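Local structure of putative MCP-type signal transduction protein (Campylobacter jejuni subsp. jejuni serotype O:2, 4WY9) at residues 45-48 against 49-53; 172-175 against 176-180; 202-205 against 206-209. The protein is the chemoreceptor Tlp1, whose periplasmic tandem-PAS sensing domain probably recognises ligands indirectly and relays the signal for chemotaxis. All blocks are in the same frame, centred on the assembly; numbering follows the deposited sequence. Where two conformers were deposited one is given.

Contact 1. Residues 45-48 against 49-53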
loop_
_atom_site.group_PDB
_atom_site.type_symbol
_atom_site.label_atom_id
_atom_site.label_comp_id
_atom_site.label_asym_id
_atom_site.label_seq_id
_atom_site.Cartn_x
_atom_site.Cartn_y
_atom_site.Cartn_z
ATOM N N LEU A 45 7.637 20.630 0.641
ATOM C CA LEU A 45 6.823 21.210 1.708
ATOM C C LEU A 45 7.637 21.516 2.963
ATOM O O LEU A 45 7.462 22.553 3.562
ATOM C CB LEU A 45 5.644 20.278 2.023
ATOM C CG LEU A 45 4.552 20.192 0.968
ATOM C CD1 LEU A 45 3.509 19.156 1.296
ATOM C CD2 LEU A 45 3.908 21.566 0.734
ATOM N N THR A 46 8.564 20.641 3.339
ATOM C CA THR A 46 9.400 20.938 4.497
ATOM C C THR A 46 10.266 22.172 4.216
ATOM O O THR A 46 10.446 23.020 5.088
ATOM C CB THR A 46 10.212 19.734 4.924
ATOM O OG1 THR A 46 9.325 18.828 5.574
ATOM C CG2 THR A 46 11.347 20.087 5.864
ATOM N N GLU A 47 10.809 22.310 3.012
ATOM C CA GLU A 47 11.573 23.506 2.689
ATOM C C GLU A 47 10.678 24.739 2.853
ATOM O O GLU A 47 11.097 25.747 3.398
ATOM C CB GLU A 47 12.131 23.424 1.279
ATOM C CG GLU A 47 12.950 24.645 0.849
ATOM C CD GLU A 47 14.085 25.006 1.832
ATOM O OE1 GLU A 47 14.714 24.104 2.456
ATOM O OE2 GLU A 47 14.371 26.242 1.984
ATOM N N MET A 48 9.421 24.652 2.417
ATOM C CA MET A 48 8.483 25.757 2.574
ATOM C C MET A 48 8.243 26.067 4.037
ATOM O O MET A 48 8.274 27.228 4.457
ATOM C CB MET A 48 7.172 25.464 1.864
ATOM C CG MET A 48 6.080 26.484 2.185
ATOM S SD MET A 48 4.479 25.999 1.532
ATOM C CE MET A 48 4.733 26.328 -0.181
ATOM N N PHE A 49 7.924 25.050 4.837
ATOM C CA PHE A 49 7.519 25.288 6.224
ATOM C C PHE A 49 8.712 25.659 7.084
ATOM O O PHE A 49 8.570 26.277 8.137
ATOM C CB PHE A 49 6.752 24.080 6.797
ATOM C CG PHE A 49 5.302 24.034 6.425
ATOM C CD1 PHE A 49 4.882 23.671 5.151
ATOM C CD2 PHE A 49 4.317 24.393 7.343
ATOM C CE1 PHE A 49 3.536 23.658 4.804
ATOM C CE2 PHE A 49 2.974 24.373 6.992
ATOM C CZ PHE A 49 2.585 23.991 5.734
ATOM N N ARG A 50 9.927 25.353 6.620
ATOM C CA ARG A 50 11.135 25.819 7.305
ATOM C C ARG A 50 11.472 27.277 6.956
ATOM O O ARG A 50 12.042 27.994 7.772
ATOM C CB ARG A 50 12.338 24.930 6.976
ATOM C CG ARG A 50 12.347 23.587 7.678
ATOM C CD ARG A 50 13.591 22.771 7.289
ATOM N NE ARG A 50 14.845 23.548 7.290
ATOM C CZ ARG A 50 15.556 23.813 8.375
ATOM N NH1 ARG A 50 15.287 23.224 9.520
ATOM N NH2 ARG A 50 16.595 24.669 8.304
ATOM N N SER A 51 11.170 27.698 5.724
ATOM C CA SER A 51 11.599 28.995 5.231
ATOM C C SER A 51 10.521 30.070 5.321
ATOM O O SER A 51 10.798 31.241 5.126
ATOM C CB SER A 51 12.083 28.886 3.797
ATOM O OG SER A 51 10.995 28.611 2.979
ATOM N N THR A 52 9.278 29.680 5.611
ATOM C CA THR A 52 8.147 30.594 5.550
ATOM C C THR A 52 7.526 30.696 6.920
ATOM O O THR A 52 7.150 29.697 7.513
ATOM C CB THR A 52 7.092 30.091 4.550
ATOM O OG1 THR A 52 7.726 29.797 3.281
ATOM C CG2 THR A 52 6.020 31.126 4.342
ATOM N N SER A 53 7.387 31.922 7.412
ATOM C CA SER A 53 6.727 32.121 8.661
ATOM C C SER A 53 5.281 31.673 8.572
ATOM O O SER A 53 4.675 31.715 7.497
ATOM C CB SER A 53 6.815 33.594 9.072
ATOM O OG SER A 53 5.928 34.374 8.287
#

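Contact 2. Residues 172-175 against 176-180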
loop_
_atom_site.group_PDB
_atom_site.type_symbol
_atom_site.label_atom_id
_atom_site.label_comp_id
_atom_site.label_asym_id
_atom_site.label_seq_id
_atom_site.Cartn_x
_atom_site.Cartn_y
_atom_site.Cartn_z
ATOM N N ILE A 172 6.112 16.357 7.611
ATOM C CA ILE A 172 6.519 17.718 7.239
ATOM C C ILE A 172 7.027 18.405 8.489
ATOM O O ILE A 172 6.442 18.231 9.555
ATOM C CB ILE A 172 5.340 18.500 6.613
ATOM C CG1 ILE A 172 4.719 17.714 5.455
ATOM C CG2 ILE A 172 5.811 19.875 6.146
ATOM C CD1 ILE A 172 5.700 17.390 4.359
ATOM N N PHE A 173 8.112 19.179 8.361
ATOM C CA PHE A 173 8.682 19.870 9.516
ATOM C C PHE A 173 8.778 21.377 9.329
ATOM O O PHE A 173 8.897 21.853 8.181
ATOM C CB PHE A 173 10.101 19.341 9.801
ATOM C CG PHE A 173 10.172 17.860 10.097
ATOM C CD1 PHE A 173 10.357 16.948 9.069
ATOM C CD2 PHE A 173 10.111 17.377 11.381
ATOM C CE1 PHE A 173 10.442 15.589 9.328
ATOM C CE2 PHE A 173 10.167 16.017 11.640
ATOM C CZ PHE A 173 10.357 15.136 10.628
ATOM N N ASP A 174 8.794 22.095 10.442
ATOM C CA ASP A 174 9.078 23.525 10.408
ATOM C C ASP A 174 10.531 23.796 10.857
ATOM O O ASP A 174 11.296 22.881 11.062
ATOM C CB ASP A 174 8.068 24.279 11.233
ATOM C CG ASP A 174 8.101 23.956 12.722
ATOM O OD1 ASP A 174 9.067 23.342 13.201
ATOM O OD2 ASP A 174 7.199 24.430 13.461
ATOM N N ARG A 175 10.899 25.062 10.998
ATOM C CA ARG A 175 12.283 25.443 11.317
ATOM C C ARG A 175 12.635 25.114 12.775
ATOM O O ARG A 175 13.825 25.044 13.152
ATOM C CB ARG A 175 12.510 26.906 10.989
ATOM C CG ARG A 175 13.947 27.326 11.019
ATOM C CD ARG A 175 14.156 28.696 10.375
ATOM N NE ARG A 175 14.940 28.567 9.144
ATOM C CZ ARG A 175 16.266 28.438 9.123
ATOM N NH1 ARG A 175 16.938 28.430 10.271
ATOM N NH2 ARG A 175 16.931 28.343 7.970
ATOM N N LYS A 176 11.633 24.832 13.603
ATOM C CA LYS A 176 11.913 24.426 14.978
ATOM C C LYS A 176 12.047 22.900 15.044
ATOM O O LYS A 176 12.067 22.322 16.136
ATOM C CB LYS A 176 10.813 24.926 15.919
ATOM C CG LYS A 176 10.721 26.471 15.911
ATOM C CD LYS A 176 9.695 26.981 16.877
ATOM C CE LYS A 176 10.368 27.485 18.133
ATOM N NZ LYS A 176 11.253 28.679 18.026
ATOM N N ASN A 177 12.147 22.267 13.885
ATOM C CA ASN A 177 12.386 20.823 13.784
ATOM C C ASN A 177 11.246 20.019 14.339
ATOM O O ASN A 177 11.449 18.892 14.794
ATOM C CB ASN A 177 13.684 20.400 14.490
ATOM C CG ASN A 177 14.859 21.282 14.135
ATOM O OD1 ASN A 177 15.124 21.563 12.951
ATOM N ND2 ASN A 177 15.521 21.786 15.133
ATOM N N GLN A 178 10.039 20.590 14.302
ATOM C CA GLN A 178 8.844 19.948 14.814
ATOM C C GLN A 178 7.986 19.443 13.667
ATOM O O GLN A 178 7.898 20.092 12.628
ATOM C CB GLN A 178 7.999 20.894 15.641
ATOM C CG GLN A 178 8.751 21.457 16.824
ATOM C CD GLN A 178 8.564 20.665 18.127
ATOM O OE1 GLN A 178 8.436 19.428 18.105
ATOM N NE2 GLN A 178 8.578 21.350 19.260
ATOM N N VAL A 179 7.295 18.328 13.875
ATOM C CA VAL A 179 6.337 17.850 12.915
ATOM C C VAL A 179 5.155 18.809 12.874
ATOM O O VAL A 179 4.540 19.058 13.888
ATOM C CB VAL A 179 5.852 16.413 13.220
ATOM C CG1 VAL A 179 4.791 15.973 12.219
ATOM C CG2 VAL A 179 6.993 15.427 13.218
ATOM N N VAL A 180 4.847 19.323 11.697
ATOM C CA VAL A 180 3.713 20.214 11.536
ATOM C C VAL A 180 2.645 19.602 10.673
ATOM O O VAL A 180 1.554 20.140 10.545
ATOM C CB VAL A 180 4.143 21.593 10.948
ATOM C CG1 VAL A 180 5.032 22.360 11.926
ATOM C CG2 VAL A 180 4.746 21.484 9.579
HETATM O O HOH W 1 13.477 21.236 10.511
#

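Contact 3. Residues 202-205 against 206-209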
loop_
_atom_site.group_PDB
_atom_site.type_symbol
_atom_site.label_atom_id
_atom_site.label_comp_id
_atom_site.label_asym_id
_atom_site.label_seq_id
_atom_site.Cartn_x
_atom_site.Cartn_y
_atom_site.Cartn_z
ATOM N N GLN A 202 -3.866 -16.753 -15.445
ATOM C CA GLN A 202 -4.140 -18.011 -14.699
ATOM C C GLN A 202 -3.562 -19.191 -15.451
ATOM O O GLN A 202 -4.065 -19.542 -16.519
ATOM C CB GLN A 202 -5.657 -18.174 -14.448
ATOM C CG GLN A 202 -6.079 -19.377 -13.576
ATOM C CD GLN A 202 -5.946 -19.052 -12.065
ATOM O OE1 GLN A 202 -5.233 -18.138 -11.669
ATOM N NE2 GLN A 202 -6.617 -19.821 -11.226
ATOM N N LYS A 203 -2.517 -19.791 -14.942
ATOM C CA LYS A 203 -1.837 -20.874 -15.651
ATOM C C LYS A 203 -2.340 -22.222 -15.219
ATOM O O LYS A 203 -2.370 -23.146 -16.037
ATOM C CB LYS A 203 -0.335 -20.780 -15.458
ATOM C CG LYS A 203 0.437 -21.762 -16.311
ATOM C CD LYS A 203 1.925 -21.552 -16.172
ATOM C CE LYS A 203 2.666 -22.552 -17.044
ATOM N NZ LYS A 203 2.514 -22.158 -18.455
ATOM N N TYR A 204 -2.721 -22.368 -13.968
ATOM C CA TYR A 204 -3.159 -23.655 -13.461
ATOM C C TYR A 204 -4.568 -23.573 -12.891
ATOM O O TYR A 204 -4.950 -22.555 -12.290
ATOM C CB TYR A 204 -2.219 -24.162 -12.368
ATOM C CG TYR A 204 -0.804 -24.282 -12.832
ATOM C CD1 TYR A 204 -0.389 -25.381 -13.554
ATOM C CD2 TYR A 204 0.166 -23.319 -12.533
ATOM C CE1 TYR A 204 0.880 -25.495 -14.002
ATOM C CE2 TYR A 204 1.464 -23.449 -12.957
ATOM C CZ TYR A 204 1.832 -24.545 -13.708
ATOM O OH TYR A 204 3.117 -24.681 -14.171
ATOM N N ASP A 205 -5.307 -24.660 -13.023
ATOM C CA ASP A 205 -6.609 -24.756 -12.392
ATOM C C ASP A 205 -6.442 -24.611 -10.879
ATOM O O ASP A 205 -5.664 -25.342 -10.268
ATOM C CB ASP A 205 -7.242 -26.111 -12.730
ATOM C CG ASP A 205 -7.498 -26.294 -14.221
ATOM O OD1 ASP A 205 -6.834 -25.684 -15.038
ATOM O OD2 ASP A 205 -8.438 -27.020 -14.562
ATOM N N GLY A 206 -7.178 -23.688 -10.273
ATOM C CA GLY A 206 -7.105 -23.497 -8.858
ATOM C C GLY A 206 -5.911 -22.739 -8.369
ATOM O O GLY A 206 -5.697 -22.625 -7.156
ATOM N N GLU A 207 -5.115 -22.180 -9.282
ATOM C CA GLU A 207 -3.980 -21.352 -8.907
ATOM C C GLU A 207 -4.434 -20.181 -8.034
ATOM O O GLU A 207 -5.408 -19.511 -8.367
ATOM C CB GLU A 207 -3.266 -20.831 -10.147
ATOM C CG GLU A 207 -2.223 -19.773 -9.915
ATOM C CD GLU A 207 -1.532 -19.321 -11.177
ATOM O OE1 GLU A 207 -1.736 -19.958 -12.237
ATOM O OE2 GLU A 207 -0.780 -18.304 -11.117
ATOM N N LEU A 208 -3.735 -19.936 -6.933
ATOM C CA LEU A 208 -3.984 -18.787 -6.067
ATOM C C LEU A 208 -2.846 -17.809 -6.234
ATOM O O LEU A 208 -1.689 -18.210 -6.152
ATOM C CB LEU A 208 -4.133 -19.200 -4.608
ATOM C CG LEU A 208 -5.206 -20.254 -4.316
ATOM C CD1 LEU A 208 -5.111 -20.706 -2.878
ATOM C CD2 LEU A 208 -6.596 -19.750 -4.634
ATOM N N ARG A 209 -3.171 -16.527 -6.428
ATOM C CA ARG A 209 -2.207 -15.451 -6.511
ATOM C C ARG A 209 -2.503 -14.460 -5.406
ATOM O O ARG A 209 -3.617 -13.924 -5.342
ATOM C CB ARG A 209 -2.234 -14.807 -7.886
ATOM C CG ARG A 209 -1.793 -15.741 -8.991
ATOM C CD ARG A 209 -2.065 -15.234 -10.374
ATOM N NE ARG A 209 -3.448 -15.386 -10.745
ATOM C CZ ARG A 209 -4.003 -14.872 -11.845
ATOM N NH1 ARG A 209 -3.301 -14.082 -12.629
ATOM N NH2 ARG A 209 -5.279 -15.105 -12.109
HETATM O O HOH W 2 -9.018 -21.789 -11.807
#

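Contact 1. Residues 45-48 against 49-53
Phe49 and Met48 form the close-packed side of this last turn of a long helix. The sulfur Met48 SD stands 5.0 Å from the centroid of the Phe49 ring, 49° off its normal, an oblique Met-aromatic contact with CE1 its nearest ring atom. At the ring edge, in its plane, lies the carbonyl oxygen of Leu45, 3.2 Å from Phe49 CD1; the same oxygen accepts the backbone bond from Phe49 N at 2.8 Å. With CG beside its own backbone nitrogen (chi1 -82°), Phe49 directs the ring back along the helix to this oxygen. On the flank facing the hairpin 172-180, Thr46 CG2 lies against the aliphatic part of Arg50, 3.8 Å from its CD.

The solvent side, with Glu47 and Ser51 exposed, is looser and more polar. Ser51 OG folds back (chi1 69°) to Glu47 O at 2.9 Å, and Ser51 N reaches that oxygen from the opposite face of the carbonyl plane, so two donors grip it.

At the helix end Thr52, the first residue to leave helical geometry, gives Met48 O a hydroxyl bond from OG1 at 2.9 Å, supplementing a weak one from its backbone nitrogen.

Helix 8-51 thus ends wedged between helix 59-70, where Met48 and Phe49 touch Ile62, and strand 163-173, where Leu45 and Phe49 meet Ile172; Thr46 OG1 bonds to Phe173 N.

Contact 2. Residues 172-175 against 176-180
Asp174 reaches across to the backbone of Lys176 and Gln178, and its carboxylate organises the loop of this beta hairpin. OD1 accepts two main-chain N-H groups: Lys176 N at 3.0 Å, from well above the carboxylate plane, and Gln178 N at 3.1 Å, on the syn side and from the opposite face. The side chain can do this because CG sits between the backbone nitrogen and the carbonyl carbon (chi1 64°), which swings the carboxylate in under the turn. Two donors from one loop hold the group in place, and their N-H dipoles would be expected to stabilise its negative charge. The second oxygen, OD2, instead rests 3.4 Å from the methyl CG1 of Val180.

Most of the other hydrogen bonds run between backbone groups. Asp174 O closes a type I beta turn by accepting Asn177 N at 3.0 Å, and also accepts a hydrogen bond from a water that donates to Asn177 OD1 as well, tying that side chain to the turn. Asp174 N donates to Gln178 O at 3.1 Å, and Val180 N to Ile172 O at 2.9 Å. Between these two bonds Phe173 and Val179 form a non-hydrogen-bonded antiparallel pair; there the same two acceptors, Gln178 O and Ile172 O, are met by CA-H groups, and Phe173 CE2 packs 3.6 Å from Val179 CG2. Outside the hairpin, Arg175 NE makes a weak hydrogen bond to Arg50 O.

The hairpin joins strands 163-173 and 179-188 of the first PDC sensor domain. Helix 8-51 packs against it, with Phe49 on Val180 and Arg50 on Asn177, while Tyr143 meets the Phe173 ring edge-to-face.

Contact 3. Residues 202-205 against 206-209
Gln202 and Glu207 run past each other in opposite directions, with the amide and carboxylate planes only 9° apart. Gln202 CD lies 3.7 Å from Glu207 CB, and NE2 donates to Glu207 O at 3.1 Å, in the carbonyl plane and on a lone pair. A bend at chi2 (83°) folds the Gln202 amide into this position, where a water accepts from both NE2 and Gly206 N.

Glu207, extended from CB outward, carries its carboxylate back under the preceding backbone. OE1 takes Lys203 N at 2.8 Å on the syn side and Tyr204 N at 3.1 Å nearly in line with the C-O bond, so two N-H groups fix the buried carboxylate. Tyr204 CD2 lies near the same OE1, which meets the ring obliquely. Glu207 N returns a bond to Tyr204 O, closing a type II beta turn with Gly206 at positive phi.

The Arg209 guanidinium, inclined 47° to the Gln202 amide, brings NH2 to 3.1 Å from Gln202 OE1, and its NH1 hydrogen-bonds to Asp198 O and Tyr23 OH.

This loop leads into strand 209-213 and is backed by strand 277-286, where Glu207 and Arg209 touch Val283, while Lys203 and Tyr204 lean on Ile15 of helix 8-51.

Overall arrangement
Contacts 1 and 2 are neighbours, their centres about 8 Å apart, and meet where the end of helix 8-51 packs on the hairpin of the first PDC sensor domain; contact 3 lies on the other side of the chain's centre, about 51 and 49 Å from them centre to centre, yet touches the same helix near its start. All three are partly buried. Contact 1 has an apolar, sulfur-aromatic inner side and a hydroxyl-rich outer one. In contacts 2 and 3 an acidic side chain gathers two backbone N-H groups at a turn, but Asp174 does so in a largely exposed loop, whereas Glu207 is buried against the second, five-stranded sheet.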